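Long-range contacts in dTDP-4-dehydrorhamnose reductase (Sulfolobus tokodaii, PDB 2GGS), which probably catalyses the NADPH-dependent reduction of dTDP-4-dehydrorhamnose and binds NADPH in a Rossmann-type domain: residues I14-L19 with K188-I193; D108-G113 with D122-I127; K115-E120 with D247-S252; S152-N157 with S182-R187. All coordinates share one frame; numbering follows the deposited sequence.

Contacts 1, 3 and 4 are mostly buried, whereas contact 2 is a surface contact; waters bridge the segments in both contacts 2 and 3. Contact 1 joins two helices through carbon contacts. Segments 108-113, 122-127 and 115-120 share the loop between strand 101-107 and helix 129-141. Contact 2 relies on one backbone bond, a weak amide-carboxylate bond and proline and ring packing, contact 3 on a backbone bridge with hydrogen bonds of S249 and D247. Contact 4 combines a single backbone bridge with an aromatic face and touches NADPH directly. Helix 186-199 serves contacts 1 and 4, also linked by E15 and R156; S152 ties contact 4 to D108 of contact 2, and S182 to L250 of contact 3.

Contact 1: residues I14-L19 with K188-I193; sequences IELSRL and KLASAI
L19 and L16 of helix 11-20 close on A190 of helix 186-199, whose methyl group points toward the first helix. Along L19, CB and CG stand back from the second helix, CG lying 3.9 Å above the guanidinium plane of R18 and toward its rim. With CG anti to the carbonyl carbon (chi1 -67°) and the chain extended on to CD1 (chi2 175°), CD1 reaches the second helix. This methyl meets A190 CB at 3.6 Å and the backbone N of S191 at 3.4 Å. L16 also uses one branch: its CD2 lies 3.9 Å from CG2 of I193, the two side chains crossing at about a right angle. A190 CB in turn comes within 3.7 Å of L16 N and also touches CB of E15. So small a side chain is compatible with the 8.5 Å approach of the segment axes, which are inclined by 50°. At its polar end, E15 receives NE and NH2 of R18 on OE1 alone, while OE2 makes a salt bridge with R156. L12, one turn before L16, packs on L189, A190 and I193. I193 also rests on I149 and L189 on T151, so the pair sits beside strand 147-151 of the central parallel sheet.

Contact 2: residues D108-G113 with D122-I127; sequences DYVFDG and DIPNPI
N125 and V110 make the main direct polar link: N125 N donates to V110 O at 2.8 Å, in the carbonyl plane with a C=O...N angle of 157°. A weak bond follows at 3.3 Å from N125 ND2 to D112 OD2, the amide and carboxylate planes standing 64° apart; D112 OD1 takes E114 N. Water 1 donates to Y109 O and F111 O and accepts I127 N, while water 2 joins D112 N to I123 O. Further out, V110 and P124 lie side by side, CG2 to CB 3.9 Å. D112 CB lies 3.8 Å from I127 CG2. With CG anti to its carbonyl carbon (chi1 -61°), F111 turns its ring edge to segment 122-127, CE1 3.5 Å from D122 O, and CG2 of V110 covers one face near the rim. The ring also stacks with Y118. Replacing F111 by an alanine is likely to leave Y118 without its stacking partner and to open a gap between V110 and the D122 carbonyl. Both segments belong to the loop between strand 101-107 and helix 129-141. That helix carries Y130 and K134, both hydrogen-bonded to NADPH and spaced as in the YxxxK motif of short-chain dehydrogenases, next to which this loop folds.

Contact 3: residues K115-E120 with D247-S252; sequences KGNYKE and DSSLDS
Y118 and S249 lead the pairing: Y118 N donates to S249 O at 3.0 Å, and Y118 O receives D251 N at 2.7 Å. S249 places its OG between its own backbone N and carbonyl carbon (chi1 56°), which lets the hydroxyl work in two directions. It accepts N117 N at 2.9 Å and donates to D247 OD1 at 2.6 Å. D247 has CG anti to its N (chi1 -174°), which turns the carboxylate forward along the chain, toward S249. There OD1 also takes S249 N nearly along the C-O axis, forming an Asx turn, and OD2 makes a salt bridge with R211. The same carboxylate lies against G116, with CG 3.4 Å from G116 CA. The Y118 ring presents an edge, CE2 lying 3.3 Å from D247 O, while G116 O stands over the centre of one face. Its OH accepts K115 N. At the aliphatic end, Y118 CB meets L250 CD2 at 4.0 Å. K119, its chain bent near the tip, runs alongside D251 without direct ion pairing: NZ stays 4.5 Å from OD2. Water 3 bridges the two instead, accepting from NZ and donating to OD2 and to N117 O, whereas D251 OD1 pairs with S253. The bond pattern around Y118 is that of a parallel bridge, the end-to-end directions of the touching parts being 33° apart. This single bridge joins the loop after strand 101-107 to the loop before helix 253-258.

Contact 4: residues S152-N157 with S182-R187; sequences SGIFRN and SPISAR. With NDP (NADPH dihydro-nicotinamide-adenine-dinucleotide phosphate), chain C.
F155 lies flat over S185, whose CA is 3.8 Å from the ring centroid and 11° off the normal, a CH-pi contact. The ring gets there because CG sits between backbone N and carbonyl carbon (chi1 68°), folding it across the partner chain, with CE1 near CB of P183. Beneath it, F155 N donates to I184 O at 3.1 Å and A186 N to F155 O at 2.9 Å, the pattern of a single parallel bridge. A serine at F155 would probably forfeit the CH-pi contact and leave a gap over S185 and P183. The tight part extends to S152, whose CB is 3.0 Å from S182 OG and whose OG accepts S182 N at 3.0 Å and also bonds D108. On its other side the chain faces NADPH: G153 N is 3.3 Å from C4N of NDP, and I154 CD1 is 3.3 Å from O4D, while I154 CG2 packs on A186 CB. The looser end is R156, partly exposed, whose extended chain brushes A186 with only its aliphatic part, CB to CB 3.9 Å. Its guanidinium bonds N157 OD1 through NH1 and has E15 as its other partner. S185, the N-cap residue, bonds K188 N and also D267 with its OG, and I154 and I184 both touch L189. The contact thus spans from the end of strand 147-151 to the start of helix 186-199, beside helix 11-20.

Contact 1: residues I14-L19 with K188-I193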
# COMPACT_ATOMS: atom_id res chain seq x y z
N ILE A 14 -5.48 -0.46 9.46
CA ILE A 14 -5.44 -0.70 10.93
C ILE A 14 -4.57 0.35 11.62
O ILE A 14 -4.97 0.94 12.61
CB ILE A 14 -4.99 -2.10 11.26
CG1 ILE A 14 -6.11 -3.06 10.81
CG2 ILE A 14 -4.74 -2.28 12.80
CD1 ILE A 14 -5.72 -4.50 10.77
N GLU A 15 -3.38 0.54 11.05
CA GLU A 15 -2.41 1.45 11.61
C GLU A 15 -2.85 2.92 11.47
O GLU A 15 -2.72 3.69 12.43
CB GLU A 15 -1.02 1.18 11.03
CG GLU A 15 -0.50 -0.24 11.38
CD GLU A 15 -0.43 -0.49 12.87
OE1 GLU A 15 -0.04 0.43 13.62
OE2 GLU A 15 -0.73 -1.63 13.30
N LEU A 16 -3.39 3.30 10.31
CA LEU A 16 -3.99 4.62 10.16
C LEU A 16 -5.07 4.89 11.19
O LEU A 16 -5.12 5.95 11.79
CB LEU A 16 -4.61 4.78 8.76
CG LEU A 16 -3.67 4.93 7.57
CD1 LEU A 16 -4.35 4.84 6.19
CD2 LEU A 16 -2.92 6.28 7.71
N SER A 17 -5.98 3.93 11.38
CA SER A 17 -7.03 4.08 12.37
C SER A 17 -6.46 4.38 13.77
O SER A 17 -6.93 5.26 14.47
CB SER A 17 -7.89 2.82 12.37
OG SER A 17 -8.61 2.81 11.15
N ARG A 18 -5.43 3.62 14.14
CA ARG A 18 -4.82 3.68 15.47
C ARG A 18 -4.30 5.09 15.69
O ARG A 18 -4.56 5.72 16.74
CB ARG A 18 -3.69 2.65 15.57
CG ARG A 18 -3.05 2.58 16.96
CD ARG A 18 -2.01 1.45 17.06
NE ARG A 18 -0.91 1.57 16.10
CZ ARG A 18 0.10 2.44 16.19
NH1 ARG A 18 0.21 3.28 17.22
NH2 ARG A 18 1.03 2.45 15.24
N LEU A 19 -3.61 5.60 14.69
CA LEU A 19 -2.88 6.86 14.84
C LEU A 19 -3.77 8.07 14.66
O LEU A 19 -3.64 9.08 15.40
CB LEU A 19 -1.73 6.94 13.85
CG LEU A 19 -0.57 5.97 14.03
CD1 LEU A 19 0.38 6.17 12.87
CD2 LEU A 19 0.12 6.22 15.36
N LYS A 188 4.96 2.67 10.14
CA LYS A 188 5.77 3.81 9.70
C LYS A 188 5.12 4.59 8.58
O LYS A 188 5.12 5.84 8.59
CB LYS A 188 7.19 3.37 9.31
CG LYS A 188 7.99 2.88 10.50
CD LYS A 188 8.36 4.03 11.47
CE LYS A 188 9.28 3.50 12.57
NZ LYS A 188 9.10 4.18 13.89
N LEU A 189 4.57 3.85 7.61
CA LEU A 189 3.78 4.46 6.52
C LEU A 189 2.61 5.26 7.09
O LEU A 189 2.36 6.37 6.66
CB LEU A 189 3.30 3.38 5.53
CG LEU A 189 2.53 4.02 4.36
CD1 LEU A 189 3.28 5.21 3.68
CD2 LEU A 189 2.17 2.95 3.35
N ALA A 190 1.88 4.71 8.06
CA ALA A 190 0.73 5.42 8.66
C ALA A 190 1.16 6.73 9.31
O ALA A 190 0.51 7.76 9.12
CB ALA A 190 0.05 4.56 9.64
N SER A 191 2.27 6.67 10.04
CA SER A 191 2.83 7.85 10.70
C SER A 191 3.19 8.93 9.66
O SER A 191 2.90 10.13 9.89
CB SER A 191 4.03 7.46 11.55
OG SER A 191 4.59 8.63 12.14
N ALA A 192 3.77 8.53 8.53
CA ALA A 192 4.08 9.48 7.46
C ALA A 192 2.84 10.10 6.89
O ALA A 192 2.76 11.31 6.68
CB ALA A 192 4.89 8.82 6.37
N ILE A 193 1.81 9.26 6.65
CA ILE A 193 0.58 9.76 6.06
C ILE A 193 -0.09 10.78 6.98
O ILE A 193 -0.52 11.85 6.51
CB ILE A 193 -0.36 8.58 5.66
CG1 ILE A 193 0.26 7.83 4.47
CG2 ILE A 193 -1.80 9.10 5.31
CD1 ILE A 193 -0.37 6.43 4.14

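Contact 2: residues D108-G113 with D122-I127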
# COMPACT_ATOMS: atom_id res chain seq x y z
N ASP A 108 4.63 0.72 -6.00
CA ASP A 108 5.85 0.59 -6.77
C ASP A 108 5.72 -0.35 -7.97
O ASP A 108 6.50 -0.26 -8.91
CB ASP A 108 7.01 0.17 -5.83
CG ASP A 108 6.80 -1.18 -5.16
OD1 ASP A 108 5.64 -1.59 -4.90
OD2 ASP A 108 7.83 -1.84 -4.86
N TYR A 109 4.71 -1.26 -7.95
CA TYR A 109 4.48 -2.15 -9.10
C TYR A 109 3.87 -1.44 -10.32
O TYR A 109 3.63 -2.07 -11.34
CB TYR A 109 3.63 -3.39 -8.70
CG TYR A 109 4.39 -4.44 -7.92
CD1 TYR A 109 5.62 -4.12 -7.28
CD2 TYR A 109 3.92 -5.75 -7.83
CE1 TYR A 109 6.34 -5.09 -6.57
CE2 TYR A 109 4.63 -6.73 -7.10
CZ TYR A 109 5.83 -6.39 -6.48
OH TYR A 109 6.56 -7.32 -5.75
N VAL A 110 3.59 -0.14 -10.23
CA VAL A 110 3.30 0.59 -11.48
C VAL A 110 4.54 0.73 -12.38
O VAL A 110 4.38 1.09 -13.53
CB VAL A 110 2.66 1.99 -11.29
CG1 VAL A 110 1.36 1.93 -10.42
CG2 VAL A 110 3.68 3.02 -10.75
N PHE A 111 5.75 0.49 -11.84
CA PHE A 111 7.00 0.61 -12.66
C PHE A 111 7.48 -0.74 -13.19
O PHE A 111 7.16 -1.78 -12.61
CB PHE A 111 8.10 1.28 -11.82
CG PHE A 111 7.74 2.67 -11.37
CD1 PHE A 111 7.76 3.73 -12.28
CD2 PHE A 111 7.37 2.92 -10.04
CE1 PHE A 111 7.39 5.03 -11.88
CE2 PHE A 111 7.05 4.22 -9.60
CZ PHE A 111 7.05 5.28 -10.53
N ASP A 112 8.25 -0.70 -14.29
CA ASP A 112 8.61 -1.96 -14.95
C ASP A 112 9.76 -2.68 -14.26
O ASP A 112 9.98 -3.87 -14.48
CB ASP A 112 8.82 -1.82 -16.48
CG ASP A 112 9.94 -0.90 -16.85
OD1 ASP A 112 10.86 -0.72 -16.03
OD2 ASP A 112 9.94 -0.41 -18.01
N GLY A 113 10.44 -1.97 -13.37
CA GLY A 113 11.50 -2.54 -12.56
C GLY A 113 12.86 -2.72 -13.22
O GLY A 113 13.74 -3.36 -12.65
N ASP A 122 9.06 9.77 -12.80
CA ASP A 122 9.39 8.63 -13.69
C ASP A 122 8.11 8.01 -14.25
O ASP A 122 7.04 8.08 -13.61
CB ASP A 122 10.21 7.55 -12.98
CG ASP A 122 11.67 7.96 -12.72
OD1 ASP A 122 12.26 8.72 -13.51
OD2 ASP A 122 12.24 7.48 -11.74
N ILE A 123 8.19 7.45 -15.45
CA ILE A 123 7.00 7.02 -16.16
C ILE A 123 6.63 5.59 -15.83
O ILE A 123 7.40 4.66 -16.11
CB ILE A 123 7.20 7.15 -17.71
CG1 ILE A 123 7.49 8.60 -18.10
CG2 ILE A 123 5.99 6.59 -18.47
CD1 ILE A 123 6.39 9.56 -17.79
N PRO A 124 5.41 5.38 -15.29
CA PRO A 124 4.92 4.02 -15.01
C PRO A 124 4.81 3.19 -16.27
O PRO A 124 4.47 3.71 -17.36
CB PRO A 124 3.51 4.28 -14.43
CG PRO A 124 3.60 5.68 -13.83
CD PRO A 124 4.44 6.41 -14.85
N ASN A 125 5.11 1.90 -16.11
CA ASN A 125 5.05 0.94 -17.21
C ASN A 125 4.93 -0.45 -16.58
O ASN A 125 5.87 -1.25 -16.62
CB ASN A 125 6.29 1.03 -18.12
CG ASN A 125 6.13 0.22 -19.41
OD1 ASN A 125 5.03 0.01 -19.91
ND2 ASN A 125 7.25 -0.21 -19.97
N PRO A 126 3.76 -0.75 -15.97
CA PRO A 126 3.65 -1.98 -15.16
C PRO A 126 3.77 -3.26 -15.99
O PRO A 126 3.36 -3.28 -17.19
CB PRO A 126 2.23 -1.90 -14.54
CG PRO A 126 1.62 -0.60 -14.99
CD PRO A 126 2.52 0.05 -16.02
N ILE A 127 4.32 -4.30 -15.37
CA ILE A 127 4.45 -5.62 -16.01
C ILE A 127 3.56 -6.72 -15.41
O ILE A 127 3.70 -7.90 -15.75
CB ILE A 127 5.94 -6.06 -16.11
CG1 ILE A 127 6.51 -6.41 -14.72
CG2 ILE A 127 6.74 -4.97 -16.82
CD1 ILE A 127 7.98 -7.02 -14.75
O HOH W 1 5.28 -3.80 -12.64
O HOH W 2 8.66 1.96 -15.40

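Contact 3: residues K115-E120 with D247-S252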
# COMPACT_ATOMS: atom_id res chain seq x y z
N LYS A 115 14.86 -0.16 -13.91
CA LYS A 115 15.75 0.92 -13.44
C LYS A 115 15.95 0.98 -11.92
O LYS A 115 17.07 1.20 -11.45
CB LYS A 115 15.26 2.27 -13.96
CG LYS A 115 16.14 3.49 -13.57
CD LYS A 115 15.57 4.77 -14.13
CE LYS A 115 14.36 5.28 -13.34
NZ LYS A 115 14.77 5.59 -11.94
N GLY A 116 14.87 0.85 -11.14
CA GLY A 116 14.95 1.06 -9.70
C GLY A 116 15.03 2.52 -9.32
O GLY A 116 15.09 3.42 -10.20
N ASN A 117 15.00 2.75 -8.00
CA ASN A 117 15.12 4.08 -7.46
C ASN A 117 14.19 5.06 -8.15
O ASN A 117 14.59 6.11 -8.62
CB ASN A 117 16.61 4.48 -7.54
CG ASN A 117 17.49 3.54 -6.72
OD1 ASN A 117 18.39 2.84 -7.25
ND2 ASN A 117 17.20 3.47 -5.43
N TYR A 118 12.90 4.70 -8.25
CA TYR A 118 11.97 5.53 -9.03
C TYR A 118 11.55 6.79 -8.32
O TYR A 118 11.18 6.73 -7.14
CB TYR A 118 10.72 4.72 -9.42
CG TYR A 118 11.04 3.64 -10.42
CD1 TYR A 118 11.15 3.95 -11.77
CD2 TYR A 118 11.27 2.31 -10.01
CE1 TYR A 118 11.45 2.96 -12.71
CE2 TYR A 118 11.56 1.32 -10.94
CZ TYR A 118 11.66 1.66 -12.28
OH TYR A 118 11.96 0.71 -13.21
N LYS A 119 11.61 7.92 -9.02
CA LYS A 119 11.14 9.20 -8.48
C LYS A 119 9.73 9.49 -8.99
O LYS A 119 9.25 8.80 -9.89
CB LYS A 119 12.11 10.35 -8.79
CG LYS A 119 12.50 10.49 -10.21
CD LYS A 119 13.60 11.61 -10.37
CE LYS A 119 14.90 11.29 -9.62
NZ LYS A 119 15.78 10.26 -10.32
N GLU A 120 9.07 10.49 -8.40
CA GLU A 120 7.65 10.76 -8.68
C GLU A 120 7.32 10.91 -10.16
O GLU A 120 6.28 10.43 -10.63
CB GLU A 120 7.12 11.95 -7.90
CG GLU A 120 6.98 11.71 -6.39
CD GLU A 120 8.30 11.84 -5.56
OE1 GLU A 120 9.40 12.01 -6.15
OE2 GLU A 120 8.23 11.73 -4.33
N ASP A 247 13.61 -4.46 -10.02
CA ASP A 247 13.96 -3.47 -9.02
C ASP A 247 12.89 -2.40 -8.99
O ASP A 247 12.93 -1.45 -9.78
CB ASP A 247 15.33 -2.83 -9.29
CG ASP A 247 15.76 -1.91 -8.18
OD1 ASP A 247 14.91 -1.53 -7.35
OD2 ASP A 247 16.97 -1.56 -8.10
N SER A 248 11.95 -2.55 -8.07
CA SER A 248 10.86 -1.55 -7.96
C SER A 248 11.12 -0.56 -6.81
O SER A 248 10.24 0.19 -6.38
CB SER A 248 9.51 -2.27 -7.83
OG SER A 248 9.46 -3.00 -6.63
N SER A 249 12.37 -0.51 -6.33
CA SER A 249 12.64 0.39 -5.23
C SER A 249 12.23 1.81 -5.62
O SER A 249 12.30 2.19 -6.81
CB SER A 249 14.14 0.35 -4.85
OG SER A 249 14.93 0.65 -5.96
N LEU A 250 11.79 2.57 -4.61
CA LEU A 250 11.39 3.98 -4.80
C LEU A 250 12.39 4.95 -4.22
O LEU A 250 13.00 4.68 -3.20
CB LEU A 250 10.03 4.26 -4.15
CG LEU A 250 8.90 3.36 -4.64
CD1 LEU A 250 7.63 3.91 -3.90
CD2 LEU A 250 8.80 3.43 -6.16
N ASP A 251 12.52 6.08 -4.89
CA ASP A 251 13.29 7.21 -4.38
C ASP A 251 12.33 8.10 -3.61
O ASP A 251 11.43 8.70 -4.21
CB ASP A 251 14.00 7.93 -5.53
CG ASP A 251 14.79 9.15 -5.06
OD1 ASP A 251 14.68 9.55 -3.89
OD2 ASP A 251 15.51 9.73 -5.88
N SER A 252 12.45 8.10 -2.29
CA SER A 252 11.56 8.88 -1.41
C SER A 252 12.26 10.16 -0.93
O SER A 252 11.90 10.69 0.12
CB SER A 252 11.06 8.06 -0.19
OG SER A 252 10.25 6.93 -0.58
O HOH W 3 16.04 8.44 -8.26
O HOH W 4 11.53 11.58 -4.37

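Contact 4: residues S152-N157 with S182-R187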
# COMPACT_ATOMS: atom_id res chain seq x y z
N SER A 152 5.75 0.88 -1.17
CA SER A 152 6.36 -0.39 -1.59
C SER A 152 6.33 -1.37 -0.42
O SER A 152 6.70 -1.01 0.69
CB SER A 152 7.81 -0.13 -2.02
OG SER A 152 8.50 -1.33 -2.27
N GLY A 153 5.92 -2.61 -0.67
CA GLY A 153 6.19 -3.69 0.28
C GLY A 153 5.66 -3.45 1.67
O GLY A 153 6.30 -3.77 2.67
N ILE A 154 4.44 -2.91 1.79
CA ILE A 154 3.84 -2.73 3.11
C ILE A 154 3.79 -4.05 3.85
O ILE A 154 3.25 -5.04 3.33
CB ILE A 154 2.39 -2.17 3.06
CG1 ILE A 154 2.34 -0.82 2.32
CG2 ILE A 154 1.83 -2.01 4.48
CD1 ILE A 154 0.88 -0.27 2.18
N PHE A 155 4.28 -4.03 5.08
CA PHE A 155 4.22 -5.23 5.92
C PHE A 155 3.73 -4.99 7.34
O PHE A 155 3.99 -3.98 7.96
CB PHE A 155 5.55 -5.99 5.92
CG PHE A 155 6.69 -5.24 6.61
CD1 PHE A 155 7.54 -4.45 5.86
CD2 PHE A 155 6.90 -5.36 7.98
CE1 PHE A 155 8.59 -3.74 6.47
CE2 PHE A 155 7.97 -4.67 8.61
CZ PHE A 155 8.81 -3.86 7.85
N ARG A 156 2.94 -5.95 7.85
CA ARG A 156 2.41 -5.88 9.18
C ARG A 156 2.16 -7.34 9.55
O ARG A 156 3.10 -8.05 9.92
CB ARG A 156 1.13 -5.04 9.24
CG ARG A 156 0.59 -4.83 10.64
CD ARG A 156 -0.71 -4.04 10.67
NE ARG A 156 -1.19 -3.95 12.02
CZ ARG A 156 -1.91 -4.90 12.62
NH1 ARG A 156 -2.23 -6.00 11.95
NH2 ARG A 156 -2.29 -4.77 13.89
N ASN A 157 0.92 -7.79 9.38
CA ASN A 157 0.57 -9.20 9.59
C ASN A 157 0.68 -10.05 8.31
O ASN A 157 0.49 -11.28 8.34
CB ASN A 157 -0.88 -9.25 10.10
CG ASN A 157 -1.81 -8.46 9.21
OD1 ASN A 157 -1.74 -7.24 9.13
ND2 ASN A 157 -2.71 -9.16 8.54
N SER A 182 11.43 -1.56 -1.71
CA SER A 182 11.62 -0.63 -0.62
C SER A 182 10.57 -0.82 0.52
O SER A 182 9.73 0.05 0.75
CB SER A 182 11.61 0.82 -1.14
OG SER A 182 10.56 1.01 -2.03
N PRO A 183 10.66 -1.94 1.25
CA PRO A 183 9.59 -2.30 2.19
C PRO A 183 9.47 -1.28 3.33
O PRO A 183 10.48 -0.83 3.88
CB PRO A 183 10.04 -3.67 2.72
CG PRO A 183 11.57 -3.66 2.53
CD PRO A 183 11.74 -2.95 1.22
N ILE A 184 8.24 -0.92 3.68
CA ILE A 184 7.95 -0.05 4.80
C ILE A 184 6.93 -0.74 5.68
O ILE A 184 6.00 -1.40 5.16
CB ILE A 184 7.44 1.35 4.28
CG1 ILE A 184 7.26 2.39 5.41
CG2 ILE A 184 6.13 1.17 3.36
CD1 ILE A 184 6.99 3.79 4.87
N SER A 185 7.08 -0.65 7.00
CA SER A 185 6.05 -1.20 7.89
C SER A 185 4.77 -0.41 7.76
O SER A 185 4.79 0.80 7.51
CB SER A 185 6.46 -1.22 9.35
OG SER A 185 6.70 0.10 9.81
N ALA A 186 3.64 -1.10 7.93
CA ALA A 186 2.40 -0.33 7.95
C ALA A 186 2.40 0.82 8.93
O ALA A 186 1.87 1.87 8.62
CB ALA A 186 1.19 -1.28 8.20
N ARG A 187 2.97 0.62 10.14
CA ARG A 187 2.96 1.67 11.16
C ARG A 187 3.80 2.90 10.76
O ARG A 187 3.40 4.02 11.04
CB ARG A 187 3.37 1.13 12.53
CG ARG A 187 4.83 0.66 12.60
CD ARG A 187 5.08 0.20 14.03
NE ARG A 187 6.49 -0.06 14.24
CZ ARG A 187 7.07 -0.12 15.44
NH1 ARG A 187 6.36 0.04 16.55
NH2 ARG A 187 8.37 -0.36 15.53
PA NDP C . -4.49 -5.19 2.55
O1A NDP C . -4.56 -6.31 1.60
O2A NDP C . -4.02 -5.56 3.90
O5B NDP C . -5.88 -4.45 2.69
C5B NDP C . -6.76 -4.33 1.58
C4B NDP C . -7.94 -3.55 2.09
O4B NDP C . -8.78 -3.28 0.97
C3B NDP C . -8.74 -4.28 3.16
O3B NDP C . -9.12 -3.36 4.14
C2B NDP C . -9.97 -4.74 2.36
O2B NDP C . -11.05 -4.82 3.23
C1B NDP C . -10.10 -3.57 1.39
N9A NDP C . -10.92 -3.94 0.23
C8A NDP C . -10.58 -4.79 -0.77
N7A NDP C . -11.63 -4.87 -1.64
C5A NDP C . -12.61 -4.07 -1.17
C6A NDP C . -13.90 -3.78 -1.64
N6A NDP C . -14.40 -4.43 -2.72
N1A NDP C . -14.65 -2.92 -0.88
C2A NDP C . -14.20 -2.33 0.29
N3A NDP C . -12.94 -2.64 0.75
C4A NDP C . -12.18 -3.49 0.03
O3 NDP C . -3.57 -4.10 1.76
PN NDP C . -2.44 -3.13 2.41
O1N NDP C . -2.85 -2.49 3.64
O2N NDP C . -1.23 -3.97 2.34
O5D NDP C . -2.32 -2.07 1.21
C5D NDP C . -2.80 -0.75 1.38
C4D NDP C . -2.65 0.07 0.10
O4D NDP C . -1.28 0.12 -0.23
C3D NDP C . -3.35 -0.52 -1.12
O3D NDP C . -3.73 0.60 -1.87
C2D NDP C . -2.27 -1.28 -1.84
O2D NDP C . -2.58 -1.41 -3.22
C1D NDP C . -1.07 -0.34 -1.57
N1N NDP C . 0.20 -1.06 -1.68
C2N NDP C . 0.32 -2.25 -1.01
C3N NDP C . 1.54 -2.91 -0.90
C7N NDP C . 1.60 -4.20 -0.15
O7N NDP C . 2.77 -4.98 -0.24
N7N NDP C . 0.55 -4.60 0.57
C4N NDP C . 2.78 -2.33 -1.54
C5N NDP C . 2.55 -1.03 -2.29
C6N NDP C . 1.27 -0.46 -2.31
P2B NDP C . -11.62 -6.27 3.80
O1X NDP C . -12.42 -5.85 4.97
O2X NDP C . -10.46 -7.15 4.14
O3X NDP C . -12.47 -6.97 2.71